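Local structure of type ii site-specific deoxyribonuclease (6EKR) at residues 10-15 with 137-142; 129-134 with 174-179; 178-183 with 193-198. The protein is a type IIP restriction endonuclease of the PD-(D/E)xK nuclease group that probably cuts double-stranded DNA at a specific recognition sequence. The protein carries 2 engineered substitutions. All coordinates share one frame; numbering follows the deposited sequence.

Overall arrangement
The chain starts with helix 3-16, which carries the first half of interaction 1. Between it and its partner, 137-142 on helix 132-148, lie 121 residues, so this contact closes a long loop. Interaction 2 starts at 129, before that loop closes, and ends at 174-179. The two contacts therefore cross, and both use helix 132-148. Interaction 3 begins on T178 and D179, where interaction 2 ends, and closes a short hairpin with 193-198. It follows interaction 1 in series. E138 of interaction 1 packs on T178 and D179. The three contacts thus tie an N-terminal helix, helix 132-148 and the edge of the five-stranded mixed sheet together.

Interaction 1: residues 10-15 with 137-142; sequences VASRLY and FEIFMA
Y15 reaches out from helix 3-16 and brings its ring up to three residues of helix 132-148: E138, I139 and A142. The short helical segments pass 10.6 Å apart at an angle of 62°, so long side chains do most of the bridging. With chi1 at -179°, Y15 points its ring away from its own backbone N and across to the other helix. Y15 CE1 then meets A142 CB at 3.6 Å, while the hydroxyl end also passes over this methyl group. On the other side of the ring, Y15 CD2 lies 4.0 Å from I139 CG1. Both carbons approach the ring obliquely. The Y15 and I139 side chains run past each other in opposite directions. I139 extends back toward the first helix and sets its CD1 methyl 3.6 Å from S12 CA, beside the S12 CB. A11 flanks the same methyl through its backbone.

E138 crosses Y15 at about a right angle. Its carboxylate plane is turned 63° from the ring, and OE2 stops 3.8 Å from Y15 OH. This is packing of a polar end beside the phenol. E138 also touches T178. H21 closes in from the turn between the first two helices: its ring meets that of Y15, and its NE2 is hydrogen-bonded to I139 O.

Van der Waals contacts alone join the two segments. Their fit therefore depends on shape rather than on directed bonds, and the polar bond nearby comes from H21.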
loop_
_atom_site.group_PDB
_atom_site.type_symbol
_atom_site.label_atom_id
_atom_site.label_comp_id
_atom_site.label_asym_id
_atom_site.label_seq_id
_atom_site.Cartn_x
_atom_site.Cartn_y
_atom_site.Cartn_z
ATOM N N VAL A 10 7.923 23.874 -13.591
ATOM C CA VAL A 10 9.059 24.215 -14.437
ATOM C C VAL A 10 10.228 23.257 -14.186
ATOM O O VAL A 10 10.824 22.744 -15.138
ATOM C CB VAL A 10 9.496 25.684 -14.242
ATOM C CG1 VAL A 10 10.814 25.961 -14.947
ATOM C CG2 VAL A 10 8.413 26.631 -14.731
ATOM N N ALA A 11 10.539 23.007 -12.913
ATOM C CA ALA A 11 11.688 22.178 -12.560
ATOM C C ALA A 11 11.382 20.712 -12.798
ATOM O O ALA A 11 12.266 19.927 -13.165
ATOM C CB ALA A 11 12.074 22.399 -11.126
ATOM N N SER A 12 10.119 20.357 -12.572
ATOM C CA SER A 12 9.632 18.996 -12.763
ATOM C C SER A 12 9.653 18.615 -14.243
ATOM O O SER A 12 10.032 17.495 -14.593
ATOM C CB SER A 12 8.224 18.853 -12.173
ATOM O OG SER A 12 7.682 17.574 -12.431
ATOM N N ARG A 13 9.275 19.565 -15.100
ATOM C CA ARG A 13 9.230 19.343 -16.534
ATOM C C ARG A 13 10.641 19.239 -17.116
ATOM O O ARG A 13 10.918 18.367 -17.936
ATOM C CB ARG A 13 8.399 20.437 -17.219
ATOM C CG ARG A 13 7.727 20.016 -18.531
ATOM C CD ARG A 13 6.763 18.829 -18.352
ATOM N NE ARG A 13 6.740 17.991 -19.551
ATOM C CZ ARG A 13 6.769 16.656 -19.551
ATOM N NH1 ARG A 13 6.832 15.981 -18.403
ATOM N NH2 ARG A 13 6.752 15.993 -20.708
ATOM N N LEU A 14 11.542 20.104 -16.663
ATOM C CA LEU A 14 12.947 20.022 -17.069
ATOM C C LEU A 14 13.552 18.673 -16.743
ATOM O O LEU A 14 14.368 18.155 -17.510
ATOM C CB LEU A 14 13.786 21.096 -16.393
ATOM C CG LEU A 14 13.733 22.511 -16.938
ATOM C CD1 LEU A 14 14.723 23.339 -16.162
ATOM C CD2 LEU A 14 14.057 22.545 -18.418
ATOM N N TYR A 15 13.145 18.120 -15.600
ATOM C CA TYR A 15 13.682 16.873 -15.090
ATOM C C TYR A 15 13.218 15.703 -15.945
ATOM O O TYR A 15 14.040 14.910 -16.406
ATOM C CB TYR A 15 13.285 16.696 -13.623
ATOM C CG TYR A 15 13.803 15.433 -12.957
ATOM C CD1 TYR A 15 15.173 15.206 -12.793
ATOM C CD2 TYR A 15 12.918 14.473 -12.476
ATOM C CE1 TYR A 15 15.640 14.043 -12.183
ATOM C CE2 TYR A 15 13.374 13.315 -11.865
ATOM C CZ TYR A 15 14.728 13.109 -11.723
ATOM O OH TYR A 15 15.162 11.957 -11.118
ATOM N N PHE A 137 11.010 16.249 -3.436
ATOM C CA PHE A 137 12.016 15.427 -2.775
ATOM C C PHE A 137 12.886 14.661 -3.780
ATOM O O PHE A 137 14.103 14.757 -3.722
ATOM C CB PHE A 137 11.371 14.499 -1.738
ATOM C CG PHE A 137 12.361 13.727 -0.867
ATOM C CD1 PHE A 137 13.670 14.170 -0.673
ATOM C CD2 PHE A 137 11.958 12.562 -0.223
ATOM C CE1 PHE A 137 14.559 13.460 0.121
ATOM C CE2 PHE A 137 12.843 11.842 0.583
ATOM C CZ PHE A 137 14.146 12.295 0.758
ATOM N N GLU A 138 12.278 13.931 -4.710
ATOM C CA GLU A 138 13.049 13.233 -5.738
ATOM C C GLU A 138 13.929 14.186 -6.569
ATOM O O GLU A 138 15.138 13.965 -6.714
ATOM C CB GLU A 138 12.133 12.440 -6.663
ATOM C CG GLU A 138 12.865 11.907 -7.887
ATOM C CD GLU A 138 11.996 11.111 -8.824
ATOM O OE1 GLU A 138 10.858 11.538 -9.091
ATOM O OE2 GLU A 138 12.467 10.060 -9.310
ATOM N N ILE A 139 13.303 15.229 -7.115
ATOM C CA ILE A 139 13.956 16.234 -7.955
ATOM C C ILE A 139 15.178 16.858 -7.269
ATOM O O ILE A 139 16.254 17.001 -7.876
ATOM C CB ILE A 139 12.953 17.356 -8.284
ATOM C CG1 ILE A 139 11.999 16.919 -9.383
ATOM C CG2 ILE A 139 13.655 18.654 -8.698
ATOM C CD1 ILE A 139 10.905 17.931 -9.581
ATOM N N PHE A 140 14.981 17.235 -6.007
ATOM C CA PHE A 140 16.014 17.831 -5.194
ATOM C C PHE A 140 17.181 16.888 -5.015
ATOM O O PHE A 140 18.327 17.274 -5.240
ATOM C CB PHE A 140 15.459 18.188 -3.828
ATOM C CG PHE A 140 16.480 18.748 -2.897
ATOM C CD1 PHE A 140 17.000 20.026 -3.102
ATOM C CD2 PHE A 140 16.928 17.999 -1.811
ATOM C CE1 PHE A 140 17.946 20.549 -2.244
ATOM C CE2 PHE A 140 17.878 18.518 -0.944
ATOM C CZ PHE A 140 18.382 19.799 -1.159
HETATM N N MSE A 141 16.888 15.656 -4.600
HETATM C CA MSE A 141 17.921 14.677 -4.346
HETATM C C MSE A 141 18.654 14.352 -5.625
HETATM O O MSE A 141 19.870 14.203 -5.624
HETATM C CB MSE A 141 17.341 13.423 -3.723
HETATM C CG MSE A 141 16.951 13.607 -2.271
HETATM SE SE MSE A 141 18.293 14.555 -1.179
HETATM C CE MSE A 141 19.796 13.312 -1.412
ATOM N N ALA A 142 17.907 14.269 -6.720
ATOM C CA ALA A 142 18.485 14.017 -8.016
ATOM C C ALA A 142 19.403 15.171 -8.350
ATOM O O ALA A 142 20.464 14.971 -8.941
ATOM C CB ALA A 142 17.400 13.878 -9.052
#

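Interaction 2: residues 129-134 with 174-179; sequences SRKTPG and SSVSTD
K131 and V176 form the packed part of this contact. It joins the N-terminal end of helix 132-148 to the loop that leads into strand 179-183, an edge strand of the mixed sheet in this PD-(D/E)xK nuclease. The K131 side chain leaves the backbone with CG between N and the carbonyl carbon (chi1 61°). It then runs extended as far as CE and bends only at its last torsion. K131 CB sits against S174 O at 3.2 Å. Further out, K131 CD meets V176 CG1 at 3.5 Å, and the two side chains cross obliquely. The methylene chain of the lysine thus packs along S174 O and one valine methyl. Its NZ turns away from the valine and makes a weak hydrogen bond to P173 O.

The solvent side is different. R130 is exposed and touches the loop through its polar end. The guanidinium comes side-on and uses two nitrogens on one oxygen. R130 NH2 donates to S174 OG over 2.9 Å with an N-H...O angle of 155°. R130 NE donates to the same OG over 3.2 Å and is more bent, at 141°. The oxygen lies close to the guanidinium plane, at the edge of the group. Two bonds to one hydroxyl limit how far the arginine head can rotate. S174 is itself anchored through its backbone N, which is hydrogen-bonded to D172 OD1.

At the helix end of the contact the packing is looser. G134 brings only backbone to T178, and the T178 CG2 methyl lies 4.2 Å from G134 O.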
loop_
_atom_site.group_PDB
_atom_site.type_symbol
_atom_site.label_atom_id
_atom_site.label_comp_id
_atom_site.label_asym_id
_atom_site.label_seq_id
_atom_site.Cartn_x
_atom_site.Cartn_y
_atom_site.Cartn_z
ATOM N N SER A 129 -0.672 18.737 -6.755
ATOM C CA SER A 129 -1.034 17.323 -6.837
ATOM C C SER A 129 -1.174 16.602 -5.492
ATOM O O SER A 129 -1.601 15.438 -5.469
ATOM C CB SER A 129 -0.031 16.574 -7.723
ATOM O OG SER A 129 -0.300 16.776 -9.103
ATOM N N ARG A 130 -0.808 17.270 -4.386
ATOM C CA ARG A 130 -0.808 16.645 -3.050
ATOM C C ARG A 130 0.240 15.529 -2.956
ATOM O O ARG A 130 0.524 14.998 -1.879
ATOM C CB ARG A 130 -2.132 15.896 -2.859
ATOM C CG ARG A 130 -2.518 15.357 -1.477
ATOM C CD ARG A 130 -4.010 14.898 -1.501
ATOM N NE ARG A 130 -4.441 14.427 -2.833
ATOM C CZ ARG A 130 -5.115 15.155 -3.732
ATOM N NH1 ARG A 130 -5.475 16.405 -3.463
ATOM N NH2 ARG A 130 -5.434 14.630 -4.912
ATOM N N LYS A 131 0.861 15.245 -4.097
ATOM C CA LYS A 131 2.022 14.370 -4.165
ATOM C C LYS A 131 3.251 15.169 -4.609
ATOM O O LYS A 131 4.342 14.617 -4.757
ATOM C CB LYS A 131 1.767 13.212 -5.132
ATOM C CG LYS A 131 1.491 13.646 -6.562
ATOM C CD LYS A 131 1.252 12.449 -7.466
ATOM C CE LYS A 131 0.984 12.882 -8.898
ATOM N NZ LYS A 131 -0.214 13.759 -8.999
ATOM N N THR A 132 3.062 16.470 -4.819
ATOM C CA THR A 132 4.141 17.364 -5.250
ATOM C C THR A 132 5.352 17.501 -4.302
ATOM O O THR A 132 6.474 17.638 -4.786
ATOM C CB THR A 132 3.594 18.760 -5.616
ATOM O OG1 THR A 132 2.292 18.625 -6.200
ATOM C CG2 THR A 132 4.518 19.466 -6.604
ATOM N N PRO A 133 5.140 17.504 -2.964
ATOM C CA PRO A 133 6.309 17.468 -2.079
ATOM C C PRO A 133 7.153 16.207 -2.274
ATOM O O PRO A 133 8.385 16.278 -2.266
ATOM C CB PRO A 133 5.695 17.492 -0.673
ATOM C CG PRO A 133 4.372 18.109 -0.855
ATOM C CD PRO A 133 3.895 17.594 -2.180
ATOM N N GLY A 134 6.499 15.066 -2.454
ATOM C CA GLY A 134 7.203 13.850 -2.803
ATOM C C GLY A 134 7.967 14.057 -4.095
ATOM O O GLY A 134 9.125 13.646 -4.211
ATOM N N SER A 174 -2.657 10.071 -6.631
ATOM C CA SER A 174 -2.092 10.854 -5.515
ATOM C C SER A 174 -0.883 10.182 -4.847
ATOM O O SER A 174 -0.090 10.843 -4.176
ATOM C CB SER A 174 -3.163 11.163 -4.459
ATOM O OG SER A 174 -4.121 12.090 -4.939
ATOM N N SER A 175 -0.766 8.867 -5.022
ATOM C CA SER A 175 0.380 8.111 -4.512
ATOM C C SER A 175 1.203 7.537 -5.684
ATOM O O SER A 175 0.864 6.486 -6.249
ATOM C CB SER A 175 -0.076 7.016 -3.532
ATOM O OG SER A 175 1.009 6.524 -2.755
ATOM N N VAL A 176 2.274 8.249 -6.042
ATOM C CA VAL A 176 3.113 7.901 -7.196
ATOM C C VAL A 176 4.562 7.569 -6.805
ATOM O O VAL A 176 5.151 8.202 -5.921
ATOM C CB VAL A 176 3.103 9.024 -8.266
ATOM C CG1 VAL A 176 3.904 10.259 -7.781
ATOM C CG2 VAL A 176 3.618 8.497 -9.630
ATOM N N SER A 177 5.132 6.586 -7.494
ATOM C CA SER A 177 6.446 6.078 -7.138
ATOM C C SER A 177 7.604 6.929 -7.687
ATOM O O SER A 177 7.721 7.164 -8.900
ATOM C CB SER A 177 6.569 4.617 -7.553
ATOM O OG SER A 177 7.736 4.053 -6.995
ATOM N N THR A 178 8.448 7.392 -6.770
ATOM C CA THR A 178 9.634 8.178 -7.107
ATOM C C THR A 178 10.875 7.406 -6.665
ATOM O O THR A 178 11.207 7.387 -5.475
ATOM C CB THR A 178 9.619 9.585 -6.425
ATOM O OG1 THR A 178 9.606 9.437 -4.996
ATOM C CG2 THR A 178 8.398 10.404 -6.861
ATOM N N ASP A 179 11.530 6.748 -7.622
ATOM C CA ASP A 179 12.749 5.985 -7.370
ATOM C C ASP A 179 13.840 6.519 -8.263
ATOM O O ASP A 179 13.572 6.800 -9.418
ATOM C CB ASP A 179 12.538 4.510 -7.703
ATOM C CG ASP A 179 11.642 3.791 -6.706
ATOM O OD1 ASP A 179 11.253 4.387 -5.676
ATOM O OD2 ASP A 179 11.333 2.605 -6.958
#

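Interaction 3: residues 178-183 with 193-198; sequences TDIVIK and IPLKIT
The beta hairpin of strands 179-183 and 190-194 is pinned here near its open end. I180 and I193 form an antiparallel hydrogen-bonded pair. I193 N donates to I180 O over 2.7 Å. The return bond, I180 N to I193 O, measures 2.9 Å. Beyond the non-hydrogen-bonded pair D179-P194, L195 N reaches T178 O at 2.9 Å almost straight, with an N-H...O angle of 171°.

This hairpin forms one side of the mixed sheet, next to strand 222-227. D179 and K196 are placed in a way consistent with the first Asp and the Lys of the PD-(D/E)xK signature. P194 stands where the (D/E) of that signature would be. The charged atoms D179 OD1 and K196 NZ are 5.0 Å apart and not in contact.

D179 shares its face of the sheet with P194. Its OD1 comes 3.1 Å from P194 CA, while OD2 is hydrogen-bonded to Q209 NE2. On the face of I180 and I193 the contacts are apolar. I180 CD1 meets L195 CD1 at 3.7 Å. I182 CD1 meets I193 CD1 at 4.0 Å, and L145 of helix 132-148 touches both of these isoleucines.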
loop_
_atom_site.group_PDB
_atom_site.type_symbol
_atom_site.label_atom_id
_atom_site.label_comp_id
_atom_site.label_asym_id
_atom_site.label_seq_id
_atom_site.Cartn_x
_atom_site.Cartn_y
_atom_site.Cartn_z
ATOM N N THR A 178 8.448 7.392 -6.770
ATOM C CA THR A 178 9.634 8.178 -7.107
ATOM C C THR A 178 10.875 7.406 -6.665
ATOM O O THR A 178 11.207 7.387 -5.475
ATOM C CB THR A 178 9.619 9.585 -6.425
ATOM O OG1 THR A 178 9.606 9.437 -4.996
ATOM C CG2 THR A 178 8.398 10.404 -6.861
ATOM N N ASP A 179 11.530 6.748 -7.622
ATOM C CA ASP A 179 12.749 5.985 -7.370
ATOM C C ASP A 179 13.840 6.519 -8.263
ATOM O O ASP A 179 13.572 6.800 -9.418
ATOM C CB ASP A 179 12.538 4.510 -7.703
ATOM C CG ASP A 179 11.642 3.791 -6.706
ATOM O OD1 ASP A 179 11.253 4.387 -5.676
ATOM O OD2 ASP A 179 11.333 2.605 -6.958
ATOM N N ILE A 180 15.059 6.661 -7.742
ATOM C CA ILE A 180 16.207 7.109 -8.551
ATOM C C ILE A 180 17.160 5.956 -8.812
ATOM O O ILE A 180 17.555 5.255 -7.897
ATOM C CB ILE A 180 16.985 8.294 -7.911
ATOM C CG1 ILE A 180 16.172 9.587 -8.013
ATOM C CG2 ILE A 180 18.335 8.489 -8.595
ATOM C CD1 ILE A 180 16.697 10.747 -7.192
ATOM N N VAL A 181 17.516 5.761 -10.072
ATOM C CA VAL A 181 18.490 4.751 -10.444
ATOM C C VAL A 181 19.780 5.437 -10.878
ATOM O O VAL A 181 19.782 6.261 -11.792
ATOM C CB VAL A 181 17.960 3.817 -11.574
ATOM C CG1 VAL A 181 18.937 2.685 -11.854
ATOM C CG2 VAL A 181 16.600 3.255 -11.212
ATOM N N ILE A 182 20.870 5.108 -10.192
ATOM C CA ILE A 182 22.199 5.535 -10.608
ATOM C C ILE A 182 23.019 4.294 -10.903
ATOM O O ILE A 182 23.218 3.471 -10.015
ATOM C CB ILE A 182 22.907 6.358 -9.529
ATOM C CG1 ILE A 182 22.038 7.545 -9.102
ATOM C CG2 ILE A 182 24.241 6.832 -10.051
ATOM C CD1 ILE A 182 22.512 8.261 -7.864
ATOM N N LYS A 183 23.472 4.156 -12.151
ATOM C CA LYS A 183 24.310 3.036 -12.578
ATOM C C LYS A 183 25.776 3.445 -12.627
ATOM O O LYS A 183 26.103 4.536 -13.097
ATOM C CB LYS A 183 23.865 2.509 -13.945
ATOM C CG LYS A 183 24.819 1.487 -14.546
ATOM C CD LYS A 183 24.241 0.804 -15.772
ATOM C CE LYS A 183 25.246 -0.180 -16.398
ATOM N NZ LYS A 183 25.626 -1.312 -15.498
ATOM N N ILE A 193 17.233 4.301 -5.427
ATOM C CA ILE A 193 16.877 5.132 -4.283
ATOM C C ILE A 193 15.374 5.458 -4.233
ATOM O O ILE A 193 14.912 6.399 -4.875
ATOM C CB ILE A 193 17.742 6.400 -4.215
ATOM C CG1 ILE A 193 19.227 6.004 -4.242
ATOM C CG2 ILE A 193 17.390 7.212 -2.971
ATOM C CD1 ILE A 193 20.151 7.047 -4.832
ATOM N N PRO A 194 14.602 4.652 -3.477
ATOM C CA PRO A 194 13.203 4.968 -3.277
ATOM C C PRO A 194 13.067 6.149 -2.332
ATOM O O PRO A 194 13.573 6.112 -1.209
ATOM C CB PRO A 194 12.643 3.696 -2.626
ATOM C CG PRO A 194 13.706 2.661 -2.756
ATOM C CD PRO A 194 14.974 3.404 -2.784
ATOM N N LEU A 195 12.392 7.194 -2.788
ATOM C CA LEU A 195 12.217 8.387 -1.985
ATOM C C LEU A 195 10.784 8.475 -1.521
ATOM O O LEU A 195 9.871 8.233 -2.311
ATOM C CB LEU A 195 12.600 9.618 -2.796
ATOM C CG LEU A 195 14.067 9.540 -3.214
ATOM C CD1 LEU A 195 14.218 9.526 -4.724
ATOM C CD2 LEU A 195 14.865 10.643 -2.575
ATOM N N LYS A 196 10.611 8.777 -0.233
ATOM C CA LYS A 196 9.318 8.991 0.403
ATOM C C LYS A 196 9.528 9.914 1.592
ATOM O O LYS A 196 10.467 9.721 2.354
ATOM C CB LYS A 196 8.742 7.680 0.929
ATOM C CG LYS A 196 8.428 6.635 -0.112
ATOM C CD LYS A 196 8.081 5.300 0.542
ATOM C CE LYS A 196 8.442 4.155 -0.379
ATOM N NZ LYS A 196 8.131 4.540 -1.791
ATOM N N ILE A 197 8.646 10.899 1.759
ATOM C CA ILE A 197 8.709 11.802 2.903
ATOM C C ILE A 197 8.491 10.981 4.175
ATOM O O ILE A 197 9.318 11.015 5.094
ATOM C CB ILE A 197 7.684 12.981 2.811
ATOM C CG1 ILE A 197 7.747 13.687 1.450
ATOM C CG2 ILE A 197 7.900 13.998 3.941
ATOM C CD1 ILE A 197 9.055 14.356 1.130
ATOM N N THR A 198 7.374 10.255 4.219
ATOM C CA THR A 198 7.126 9.240 5.243
ATOM C C THR A 198 6.637 7.985 4.519
ATOM O O THR A 198 6.116 8.077 3.400
ATOM C CB THR A 198 6.125 9.698 6.320
ATOM O OG1 THR A 198 4.912 10.129 5.700
ATOM C CG2 THR A 198 6.684 10.843 7.128
#